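Side-chain contacts in signal recognition particle 54 kDa protein (Aeropyrum pernix, PDB 7EPK), which is the 54 kDa protein of an archaeal signal recognition particle, built from a helical bundle, a P-loop nucleotide-binding domain and a helical signal peptide binding domain: residues L78-F82 / G83-E87; L170-L173 / L174-A178; R231-S235 / T236-S240; G272-L275 / G276-E279; E279-P283 / R284-A288. All coordinates share one frame; numbering follows the deposited sequence.

Contact 1: residues L78-F82 / G83-E87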
# COMPACT_ATOMS: atom_id res chain seq x y z
N LEU A 78 -2.15 11.70 -2.19
CA LEU A 78 -3.53 11.14 -2.17
C LEU A 78 -3.50 9.84 -1.37
O LEU A 78 -4.47 9.56 -0.65
CB LEU A 78 -4.06 10.90 -3.59
CG LEU A 78 -4.42 12.16 -4.39
CD1 LEU A 78 -5.06 11.84 -5.73
CD2 LEU A 78 -5.36 13.05 -3.61
N VAL A 79 -2.41 9.09 -1.47
CA VAL A 79 -2.24 7.83 -0.72
C VAL A 79 -2.28 8.17 0.78
O VAL A 79 -3.02 7.49 1.53
CB VAL A 79 -0.94 7.11 -1.14
CG1 VAL A 79 -0.66 5.92 -0.24
CG2 VAL A 79 -0.98 6.64 -2.58
N LYS A 80 -1.53 9.20 1.19
CA LYS A 80 -1.47 9.68 2.60
C LYS A 80 -2.87 10.13 3.04
O LYS A 80 -3.27 9.86 4.18
CB LYS A 80 -0.47 10.83 2.73
CG LYS A 80 1.01 10.44 2.85
CD LYS A 80 1.90 11.55 3.41
CE LYS A 80 1.45 12.10 4.76
NZ LYS A 80 1.97 11.32 5.92
N LEU A 81 -3.60 10.79 2.15
CA LEU A 81 -4.94 11.37 2.44
C LEU A 81 -5.92 10.25 2.76
O LEU A 81 -6.80 10.48 3.56
CB LEU A 81 -5.46 12.14 1.23
CG LEU A 81 -6.75 12.91 1.49
CD1 LEU A 81 -6.48 14.07 2.44
CD2 LEU A 81 -7.38 13.38 0.19
N PHE A 82 -5.75 9.10 2.09
CA PHE A 82 -6.61 7.90 2.22
C PHE A 82 -5.97 6.93 3.23
O PHE A 82 -6.17 5.70 3.07
CB PHE A 82 -6.81 7.26 0.84
CG PHE A 82 -7.75 8.04 -0.05
CD1 PHE A 82 -7.46 9.34 -0.42
CD2 PHE A 82 -8.92 7.46 -0.51
CE1 PHE A 82 -8.33 10.05 -1.23
CE2 PHE A 82 -9.79 8.18 -1.33
CZ PHE A 82 -9.49 9.47 -1.69
N GLY A 83 -5.23 7.48 4.21
CA GLY A 83 -4.52 6.75 5.28
C GLY A 83 -3.19 6.23 4.78
O GLY A 83 -2.17 6.94 4.95
N GLY A 84 -3.20 5.02 4.23
CA GLY A 84 -2.18 4.45 3.32
C GLY A 84 -0.75 4.62 3.79
O GLY A 84 0.14 4.56 2.92
N ASP A 85 -0.54 4.73 5.11
CA ASP A 85 0.79 4.89 5.76
C ASP A 85 1.56 3.56 5.65
O ASP A 85 2.61 3.42 6.30
CB ASP A 85 0.63 5.38 7.21
CG ASP A 85 1.51 6.57 7.60
OD1 ASP A 85 1.50 7.58 6.86
OD2 ASP A 85 2.18 6.48 8.64
N GLN A 86 1.06 2.65 4.79
CA GLN A 86 1.46 1.22 4.64
C GLN A 86 1.14 0.45 5.94
O GLN A 86 2.04 0.28 6.78
CB GLN A 86 2.90 1.08 4.16
CG GLN A 86 3.02 0.96 2.64
CD GLN A 86 1.89 0.18 2.02
OE1 GLN A 86 0.78 0.68 1.84
NE2 GLN A 86 2.17 -1.06 1.65
N GLU A 87 -0.12 0.02 6.04
CA GLU A 87 -0.72 -0.70 7.20
C GLU A 87 -1.97 -1.45 6.74
O GLU A 87 -3.07 -1.15 7.20
CB GLU A 87 -1.06 0.29 8.32
CG GLU A 87 -2.16 1.28 7.95
CD GLU A 87 -2.20 2.57 8.75
OE1 GLU A 87 -1.40 2.68 9.70
OE2 GLU A 87 -3.02 3.45 8.41

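Contact 2: residues L170-L173 / L174-A178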
# COMPACT_ATOMS: atom_id res chain seq x y z
N LEU A 170 -19.86 -16.41 22.18
CA LEU A 170 -18.39 -16.38 22.24
C LEU A 170 -17.92 -17.71 22.81
O LEU A 170 -17.12 -18.40 22.16
CB LEU A 170 -17.94 -15.20 23.09
CG LEU A 170 -16.43 -14.97 23.10
CD1 LEU A 170 -15.92 -14.88 21.68
CD2 LEU A 170 -16.03 -13.72 23.87
N GLU A 171 -18.42 -18.08 23.99
CA GLU A 171 -17.98 -19.32 24.67
C GLU A 171 -18.27 -20.52 23.76
O GLU A 171 -17.38 -21.37 23.58
CB GLU A 171 -18.56 -19.40 26.08
CG GLU A 171 -17.71 -18.65 27.11
CD GLU A 171 -16.21 -18.94 27.09
OE1 GLU A 171 -15.82 -20.14 26.86
OE2 GLU A 171 -15.42 -17.97 27.27
N ASP A 172 -19.44 -20.55 23.12
CA ASP A 172 -19.86 -21.72 22.32
C ASP A 172 -18.84 -21.99 21.22
O ASP A 172 -18.42 -23.15 21.07
CB ASP A 172 -21.24 -21.52 21.68
CG ASP A 172 -21.60 -22.69 20.79
OD1 ASP A 172 -22.02 -23.73 21.36
OD2 ASP A 172 -21.42 -22.57 19.56
N LEU A 173 -18.46 -20.92 20.50
CA LEU A 173 -17.62 -20.92 19.28
C LEU A 173 -16.15 -21.13 19.65
O LEU A 173 -15.45 -21.83 18.91
CB LEU A 173 -17.83 -19.59 18.56
CG LEU A 173 -19.18 -19.43 17.86
CD1 LEU A 173 -19.33 -18.01 17.33
CD2 LEU A 173 -19.34 -20.44 16.72
N LEU A 174 -15.67 -20.56 20.74
CA LEU A 174 -14.32 -20.86 21.26
C LEU A 174 -14.22 -22.37 21.57
O LEU A 174 -13.18 -22.95 21.20
CB LEU A 174 -14.02 -19.98 22.47
CG LEU A 174 -13.26 -18.68 22.17
CD1 LEU A 174 -13.23 -18.36 20.68
CD2 LEU A 174 -13.84 -17.51 22.93
N SER A 175 -15.26 -22.96 22.17
CA SER A 175 -15.38 -24.41 22.53
C SER A 175 -15.23 -25.29 21.30
O SER A 175 -14.67 -26.39 21.45
CB SER A 175 -16.68 -24.70 23.20
OG SER A 175 -16.74 -24.05 24.45
N ARG A 176 -15.72 -24.81 20.14
CA ARG A 176 -15.78 -25.53 18.84
C ARG A 176 -14.58 -25.11 17.97
O ARG A 176 -14.64 -25.32 16.72
CB ARG A 176 -17.14 -25.25 18.19
CG ARG A 176 -18.33 -25.61 19.07
CD ARG A 176 -19.62 -24.85 18.78
NE ARG A 176 -20.10 -25.17 17.44
CZ ARG A 176 -21.03 -24.50 16.77
NH1 ARG A 176 -21.62 -23.43 17.30
NH2 ARG A 176 -21.35 -24.89 15.55
N GLY A 177 -13.57 -24.49 18.59
CA GLY A 177 -12.25 -24.13 18.00
C GLY A 177 -12.29 -22.97 17.01
O GLY A 177 -11.39 -22.94 16.13
N ALA A 178 -13.26 -22.05 17.10
CA ALA A 178 -13.27 -20.78 16.33
C ALA A 178 -12.00 -19.99 16.68
O ALA A 178 -11.77 -19.76 17.87
CB ALA A 178 -14.51 -20.00 16.64

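Contact 3: residues R231-S235 / T236-S240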
# COMPACT_ATOMS: atom_id res chain seq x y z
N ARG A 231 -19.95 9.41 18.38
CA ARG A 231 -20.95 8.72 19.23
C ARG A 231 -20.50 7.29 19.51
O ARG A 231 -20.45 6.89 20.69
CB ARG A 231 -22.32 8.73 18.55
CG ARG A 231 -23.26 9.78 19.11
CD ARG A 231 -23.73 10.71 18.03
NE ARG A 231 -24.31 9.99 16.91
CZ ARG A 231 -24.56 10.55 15.73
NH1 ARG A 231 -24.30 11.83 15.54
NH2 ARG A 231 -25.08 9.83 14.75
N PHE A 232 -20.20 6.52 18.46
CA PHE A 232 -19.88 5.08 18.59
C PHE A 232 -18.52 4.91 19.26
O PHE A 232 -18.35 3.96 20.05
CB PHE A 232 -20.01 4.38 17.23
CG PHE A 232 -21.41 3.91 16.95
CD1 PHE A 232 -21.93 2.82 17.64
CD2 PHE A 232 -22.22 4.58 16.04
CE1 PHE A 232 -23.23 2.39 17.38
CE2 PHE A 232 -23.50 4.14 15.78
CZ PHE A 232 -24.01 3.05 16.45
N HIS A 233 -17.60 5.82 18.99
CA HIS A 233 -16.21 5.78 19.53
C HIS A 233 -16.23 5.99 21.05
O HIS A 233 -15.28 5.52 21.72
CB HIS A 233 -15.34 6.82 18.81
CG HIS A 233 -13.90 6.74 19.16
ND1 HIS A 233 -13.00 6.05 18.38
CD2 HIS A 233 -13.20 7.26 20.20
CE1 HIS A 233 -11.80 6.16 18.91
NE2 HIS A 233 -11.90 6.90 20.02
N LYS A 234 -17.24 6.69 21.56
CA LYS A 234 -17.38 7.01 23.00
C LYS A 234 -17.68 5.70 23.73
O LYS A 234 -16.97 5.40 24.69
CB LYS A 234 -18.46 8.07 23.20
CG LYS A 234 -18.42 8.85 24.52
CD LYS A 234 -19.52 9.90 24.63
CE LYS A 234 -19.01 11.26 25.05
NZ LYS A 234 -19.83 12.36 24.48
N SER A 235 -18.69 4.96 23.27
CA SER A 235 -19.24 3.74 23.93
C SER A 235 -18.27 2.56 23.77
O SER A 235 -17.99 1.88 24.75
CB SER A 235 -20.60 3.38 23.39
OG SER A 235 -20.51 2.95 22.04
N THR A 236 -17.80 2.33 22.54
CA THR A 236 -16.87 1.25 22.17
C THR A 236 -15.77 1.84 21.29
O THR A 236 -15.98 1.96 20.07
CB THR A 236 -17.62 0.12 21.45
OG1 THR A 236 -18.21 0.71 20.30
CG2 THR A 236 -18.67 -0.52 22.32
N PRO A 237 -14.63 2.29 21.88
CA PRO A 237 -13.49 2.79 21.11
C PRO A 237 -13.27 2.02 19.80
O PRO A 237 -12.99 0.84 19.86
CB PRO A 237 -12.33 2.60 22.08
CG PRO A 237 -12.97 2.90 23.43
CD PRO A 237 -14.40 2.39 23.33
N ILE A 238 -13.43 2.70 18.66
CA ILE A 238 -13.29 2.11 17.31
C ILE A 238 -11.82 1.79 17.02
O ILE A 238 -10.97 2.65 17.28
CB ILE A 238 -13.81 3.05 16.21
CG1 ILE A 238 -15.24 3.54 16.46
CG2 ILE A 238 -13.63 2.38 14.86
CD1 ILE A 238 -16.22 2.45 16.76
N GLY A 239 -11.57 0.62 16.44
CA GLY A 239 -10.24 0.13 16.04
C GLY A 239 -10.21 -0.15 14.56
O GLY A 239 -9.12 -0.17 13.98
N SER A 240 -11.38 -0.35 13.94
CA SER A 240 -11.52 -0.60 12.49
C SER A 240 -12.65 0.25 11.91
O SER A 240 -13.57 0.63 12.68
CB SER A 240 -11.73 -2.06 12.24
OG SER A 240 -10.49 -2.74 12.34

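Contact 4: residues G272-L275 / G276-E279. With GDP (guanosine-5'-diphosphate), chain B.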
# COMPACT_ATOMS: atom_id res chain seq x y z
N GLY A 272 -20.79 -4.46 -3.02
CA GLY A 272 -21.94 -5.17 -3.61
C GLY A 272 -22.76 -5.91 -2.58
O GLY A 272 -22.68 -5.55 -1.40
N GLU A 273 -23.51 -6.92 -3.02
CA GLU A 273 -24.58 -7.58 -2.23
C GLU A 273 -24.20 -9.03 -1.93
O GLU A 273 -24.72 -9.60 -0.96
CB GLU A 273 -25.89 -7.44 -3.01
CG GLU A 273 -26.97 -6.74 -2.20
CD GLU A 273 -28.10 -6.20 -3.05
OE1 GLU A 273 -28.60 -6.98 -3.89
OE2 GLU A 273 -28.45 -5.00 -2.88
N THR A 274 -23.29 -9.61 -2.71
CA THR A 274 -22.88 -11.02 -2.55
C THR A 274 -21.81 -11.10 -1.46
O THR A 274 -21.05 -10.12 -1.30
CB THR A 274 -22.39 -11.66 -3.87
OG1 THR A 274 -20.97 -11.68 -3.90
CG2 THR A 274 -22.94 -10.96 -5.10
N LEU A 275 -21.77 -12.24 -0.77
CA LEU A 275 -20.74 -12.64 0.21
C LEU A 275 -19.33 -12.30 -0.30
O LEU A 275 -18.53 -11.79 0.51
CB LEU A 275 -20.88 -14.15 0.41
CG LEU A 275 -19.82 -14.81 1.28
CD1 LEU A 275 -20.39 -15.08 2.67
CD2 LEU A 275 -19.31 -16.10 0.63
N GLY A 276 -19.05 -12.62 -1.57
CA GLY A 276 -17.74 -12.45 -2.24
C GLY A 276 -17.33 -10.99 -2.35
O GLY A 276 -16.15 -10.69 -2.16
N GLU A 277 -18.29 -10.09 -2.59
CA GLU A 277 -18.05 -8.64 -2.84
C GLU A 277 -17.50 -7.96 -1.57
O GLU A 277 -18.19 -7.09 -0.99
CB GLU A 277 -19.34 -7.97 -3.33
CG GLU A 277 -19.91 -8.56 -4.63
CD GLU A 277 -20.70 -7.62 -5.52
OE1 GLU A 277 -21.93 -7.78 -5.65
OE2 GLU A 277 -20.07 -6.72 -6.12
N LEU A 278 -16.27 -8.30 -1.17
CA LEU A 278 -15.56 -7.60 -0.06
C LEU A 278 -14.03 -7.79 -0.14
O LEU A 278 -13.54 -8.91 0.13
CB LEU A 278 -16.08 -8.14 1.28
CG LEU A 278 -15.50 -7.42 2.50
CD1 LEU A 278 -16.54 -6.46 3.06
CD2 LEU A 278 -15.03 -8.43 3.53
N GLU A 279 -13.30 -6.71 -0.45
CA GLU A 279 -11.82 -6.74 -0.53
C GLU A 279 -11.27 -5.74 0.48
O GLU A 279 -11.91 -4.73 0.78
CB GLU A 279 -11.30 -6.49 -1.95
CG GLU A 279 -11.35 -5.04 -2.43
CD GLU A 279 -12.48 -4.73 -3.39
OE1 GLU A 279 -12.58 -5.42 -4.43
OE2 GLU A 279 -13.28 -3.81 -3.09
PB GDP B . -27.74 -3.82 9.03
O1B GDP B . -29.07 -3.33 9.57
O2B GDP B . -26.63 -2.83 9.35
O3B GDP B . -27.38 -5.25 9.39
O3A GDP B . -27.81 -3.86 7.43
PA GDP B . -28.06 -5.19 6.53
O1A GDP B . -29.41 -5.74 6.98
O2A GDP B . -26.82 -6.04 6.40
O5' GDP B . -28.26 -4.66 5.03
C5' GDP B . -29.07 -3.51 4.72
C4' GDP B . -29.07 -3.35 3.21
O4' GDP B . -27.74 -3.00 2.79
C3' GDP B . -29.40 -4.67 2.52
O3' GDP B . -30.36 -4.43 1.49
C2' GDP B . -28.08 -5.18 1.97
O2' GDP B . -28.29 -5.99 0.80
C1' GDP B . -27.31 -3.87 1.72
N9 GDP B . -25.80 -3.89 1.62
C8 GDP B . -24.90 -4.20 2.58
N7 GDP B . -23.62 -4.06 2.14
C5 GDP B . -23.69 -3.62 0.88
C6 GDP B . -22.72 -3.27 -0.16
O6 GDP B . -21.50 -3.37 0.06
N1 GDP B . -23.18 -2.87 -1.35
C2 GDP B . -24.50 -2.78 -1.62
N2 GDP B . -24.88 -2.36 -2.85
N3 GDP B . -25.45 -3.09 -0.70
C4 GDP B . -25.11 -3.51 0.54

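Contact 5: residues E279-P283 / R284-A288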
# COMPACT_ATOMS: atom_id res chain seq x y z
N GLU A 279 -13.30 -6.71 -0.45
CA GLU A 279 -11.82 -6.74 -0.53
C GLU A 279 -11.27 -5.74 0.48
O GLU A 279 -11.91 -4.73 0.78
CB GLU A 279 -11.30 -6.49 -1.95
CG GLU A 279 -11.35 -5.04 -2.43
CD GLU A 279 -12.48 -4.73 -3.39
OE1 GLU A 279 -12.58 -5.42 -4.43
OE2 GLU A 279 -13.28 -3.81 -3.09
N PRO A 280 -10.07 -6.03 1.04
CA PRO A 280 -9.40 -5.07 1.92
C PRO A 280 -9.18 -3.73 1.19
O PRO A 280 -9.25 -3.66 -0.04
CB PRO A 280 -8.09 -5.77 2.31
CG PRO A 280 -7.89 -6.88 1.30
CD PRO A 280 -9.29 -7.26 0.85
N PHE A 281 -8.95 -2.68 1.96
CA PHE A 281 -8.69 -1.32 1.46
C PHE A 281 -7.20 -1.09 1.59
O PHE A 281 -6.76 -0.98 2.74
CB PHE A 281 -9.49 -0.31 2.28
CG PHE A 281 -9.27 1.13 1.90
CD1 PHE A 281 -9.82 1.65 0.74
CD2 PHE A 281 -8.53 1.97 2.73
CE1 PHE A 281 -9.65 2.98 0.41
CE2 PHE A 281 -8.35 3.30 2.39
CZ PHE A 281 -8.91 3.81 1.24
N ALA A 282 -6.47 -1.11 0.46
CA ALA A 282 -5.05 -0.74 0.30
C ALA A 282 -4.97 0.61 -0.43
O ALA A 282 -5.18 0.66 -1.64
CB ALA A 282 -4.31 -1.83 -0.44
N PRO A 283 -4.73 1.74 0.29
CA PRO A 283 -4.63 3.07 -0.34
C PRO A 283 -3.74 3.16 -1.59
O PRO A 283 -4.22 3.54 -2.61
CB PRO A 283 -4.10 3.93 0.81
CG PRO A 283 -4.78 3.30 2.01
CD PRO A 283 -4.62 1.82 1.75
N ARG A 284 -2.47 2.75 -1.49
CA ARG A 284 -1.56 2.61 -2.66
C ARG A 284 -2.36 2.11 -3.89
O ARG A 284 -2.22 2.69 -4.99
CB ARG A 284 -0.36 1.72 -2.29
CG ARG A 284 0.94 2.48 -2.05
CD ARG A 284 1.71 2.14 -0.78
NE ARG A 284 1.78 3.26 0.18
CZ ARG A 284 2.89 3.91 0.58
NH1 ARG A 284 4.09 3.56 0.14
NH2 ARG A 284 2.79 4.90 1.45
N ARG A 285 -3.20 1.10 -3.73
CA ARG A 285 -3.84 0.44 -4.89
C ARG A 285 -5.14 1.17 -5.28
O ARG A 285 -5.51 1.14 -6.49
CB ARG A 285 -4.11 -1.03 -4.55
CG ARG A 285 -5.07 -1.73 -5.51
CD ARG A 285 -5.27 -3.18 -5.12
NE ARG A 285 -6.04 -3.91 -6.11
CZ ARG A 285 -6.37 -5.20 -6.01
NH1 ARG A 285 -6.01 -5.90 -4.94
NH2 ARG A 285 -7.07 -5.78 -6.96
N PHE A 286 -5.83 1.74 -4.30
CA PHE A 286 -7.17 2.34 -4.51
C PHE A 286 -7.01 3.62 -5.34
O PHE A 286 -7.62 3.76 -6.43
CB PHE A 286 -7.85 2.59 -3.16
CG PHE A 286 -9.25 3.13 -3.26
CD1 PHE A 286 -10.30 2.31 -3.65
CD2 PHE A 286 -9.52 4.46 -2.97
CE1 PHE A 286 -11.59 2.81 -3.74
CE2 PHE A 286 -10.82 4.96 -3.06
CZ PHE A 286 -11.85 4.14 -3.45
N VAL A 287 -6.14 4.51 -4.86
CA VAL A 287 -5.86 5.82 -5.51
C VAL A 287 -5.25 5.55 -6.89
O VAL A 287 -5.58 6.25 -7.86
CB VAL A 287 -4.95 6.68 -4.62
CG1 VAL A 287 -5.47 6.77 -3.19
CG2 VAL A 287 -3.54 6.17 -4.61
N ALA A 288 -4.44 4.51 -7.01
CA ALA A 288 -3.92 4.03 -8.31
C ALA A 288 -5.06 3.80 -9.30
O ALA A 288 -4.83 3.95 -10.51
CB ALA A 288 -3.10 2.78 -8.09

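Contact 1: residues L78-F82 / G83-E87
Helix 66-81 ends where Lys80 and Val79 meet the glycine pair Gly83-Gly84 just beyond it. The backbone closes the turn with a weak hydrogen bond, Gly83 N to Lys80 O at 3.1 Å. Its N-H is bent well off the acceptor, at 130°. Both glycines have positive phi, outside helical geometry.

Two side chains reach forward over this turn. Val79 places CG1 anti to its backbone N (chi1 172°), and that methyl lies 3.5 Å from Gly84 O. This is an apolar group resting beside a carbonyl, not a polar bond. Lys80 is bent at its last two torsions. Its NZ comes to 3.9 Å from Asp85 OD1, a long salt bridge. Both groups are exposed, so the pairing is probably loose.

Gly84 O is also hydrogen-bonded to Arg284 NH2 of helix 283-291. Val79 packs on Arg284 and Val287 of that helix. Leu78 touches Leu291 of the same helix as well as Val47 of helix 41-57, which Leu81 also meets. The end of helix 66-81 is thus in contact with both of these helices.

Contact 2: residues L170-L173 / L174-A178
Asp172 and Arg176 form a salt bridge one turn apart. Asp172 OD2 and Arg176 NH1 are modelled 2.4 Å apart, doubtfully short. Asp172 OD2 comes to the edge of the guanidinium, near its plane, while the carboxylate itself is turned 65° from it. A bend at chi3 folds the arginine back toward the acid. Leu173 CD2 lies 3.8 Å from Arg176 NH1.

Glu171 O takes two donors from Ser175. The backbone N gives the usual helical bond. The hydroxyl adds a second, Ser175 OG to Glu171 O at 2.9 Å, reaching the oxygen from above the carbonyl plane. On the side of the helix that meets Val181, Leu170 CD1 touches Leu174 CD2 at 3.6 Å.

A Schellman motif ends the helix. Ala178 N bonds to Leu173 O at 2.8 Å, and Gly177 N bonds to Leu174 O at 3.1 Å. Gly177, with positive phi, is the C-prime residue. The reversal sets Ala178 CB 3.9 Å from Leu173 CB, the apolar pair that often accompanies this cap.

Arg176 NH1 also bonds to Phe154 O of strand 153-156, which helps fix the guanidinium. Leu173 packs on Met153 of that strand. Leu170, Leu173 and Leu174 all lie on Val181, so helix 162-175 rests across strands 153-156 and 180-184.

Contact 3: residues R231-S235 / T236-S240
Phe232 O is gripped by three donors at the end of helix 225-235. Thr236 N gives Phe232 O a nearly straight bond, 3.0 Å long and 165° at the hydrogen. Ser235 OG donates to Phe232 O at 3.1 Å and Thr236 OG1 donates to Phe232 O at 3.3 Å, each tilted from the carbonyl plane. Both hydroxyls can reach back because each sits between its own backbone N and carbonyl carbon (chi1 68° for Ser235, 59° for Thr236). Thr236 is the first residue to leave helical geometry.

This is the helix-to-strand turn of an alpha/beta P-loop domain, leading from helix 225-235 into strand 240-244. The buried side chains pack against the neighbouring elements. Thr236 packs on Met201 and Ala205 of helix 194-208, and Phe232, Thr236 and Ile238 all touch Val102 of strand 97-102.

On the outer side, His233 and Pro237 pack together. Pro237 CA stands over the centre of one face of the His233 ring, 4.3 Å from the ring centroid, in a CH-pi contact. The same Pro237 CA lies 3.3 Å from His233 O, as a CA-H...O contact. Ile238 crosses the imidazole at a slant, with its CB 3.8 Å from His233 ND1. Ile238 CD1 continues inward to Phe232 CB, at 4.3 Å.

Contact 4: residues G272-L275 / G276-E279
Glu277 lays its carboxylate against the backbone of Gly272 and Glu273. Its CD is 3.3 Å from Gly272 CA, where the glycine has no side chain in the way. Glu277 OE1 accepts Glu273 N at 3.2 Å, with the N-H fairly straight at 151°. The donor comes from above the carboxylate plane, 62° out of it. An extended chain beyond CG lets Glu277 span this distance.

Thr274 lies across Glu277 at about a right angle. Its OG1 is 3.4 Å from Glu277 CG, and its CG2 methyl is near OE1. The same hydroxyl oxygen accepts weak bonds from Gly276 N and Glu277 N. Thr274 O also takes Glu277 N, weakly, at 3.0 Å. Together they draw the chain into a tight turn. Glu277 is then the centre of an inverse gamma turn that leads into strand 278-280.

Gly272 and Glu273 also meet the GDP. Gly272 N gives the guanine O6 a weak but straight hydrogen bond of 3.3 Å. Glu273 CG lies 3.4 Å from the ribose O2'. The loop is therefore part of the nucleotide pocket, consistent with the guanine-side closing loop of SRP-type P-loop proteins.

Lys115 of helix 109-122 bonds to Glu277 O and weakly to Gly272 O, tying both ends of the turn to one amine. Leu275 packs on Tyr118 of that helix and on Glu149 and Ala150 of helix 139-150, while Leu278 lies on Phe268 of strand 265-270.

Contact 5: residues E279-P283 / R284-A288
Phe281 and Phe286 meet obliquely at the start of helix 283-291, where the edge strand of the P-loop domain's sheet gives way to helix. Their centroids are 5.3 Å apart and their planes meet at 56°, so the pair is neither a stack nor edge-to-face. Phe281 leads with one atom. Its CE1 stands over one face of the Phe286 ring, nearer the rim than the centre, 3.7 Å from Phe286 CG. Both phenylalanines hold CG anti to the backbone N, with chi1 of 177° for Phe281 and -177° for Phe286. That brings the two rings to the same side of the helix start. Phe82, from the loop after helix 66-81, touches both of them.

Beneath the rings the backbone forms the first helical turn. Ala282 is in the N-cap position, and its carbonyl O takes two donors. Phe286 N bonds to Ala282 O at 2.9 Å, nearly in line with the carbonyl. Arg285 N, also 2.9 Å from Ala282 O, comes from well above the carbonyl plane. Pro283 fits the first turn, where its nitrogen has no proton to give. Pro283 O accepts Val287 N at 3.1 Å, and more weakly Phe286 N.

Arg285 leaves this turn on a side away from the rings. Its chain is extended, and its CB rests 4.2 Å from Ala282 CB. Pro283 touches Val79 and Val287 touches Tyr75, both of helix 66-81. Both methyls of Val287 lie close to Pro283 O, CG1 at 3.5 Å and CG2 at 3.4 Å.

In the fold
All five contacts lie where a helix or strand begins or ends. Contacts 1, 2 and 3 close helices, contact 5 opens one, and contact 4 is a turn between strands. Contact 5 is a surface contact; the others are partly buried. Contacts 1 and 5 touch, with centres 9 Å apart, and join helix 66-81 to helix 283-291. Contacts 4 and 5 share Glu279 at strand 278-280. Contact 2 stands apart, its nearest atoms about 14 Å or more from those of any other contact. Its salt bridge and Schellman motif differ from contact 3, where two hydroxyls and an amide grip one carbonyl, and from the aromatic pair of contact 5. Contact 4 alone among the five touches the GDP.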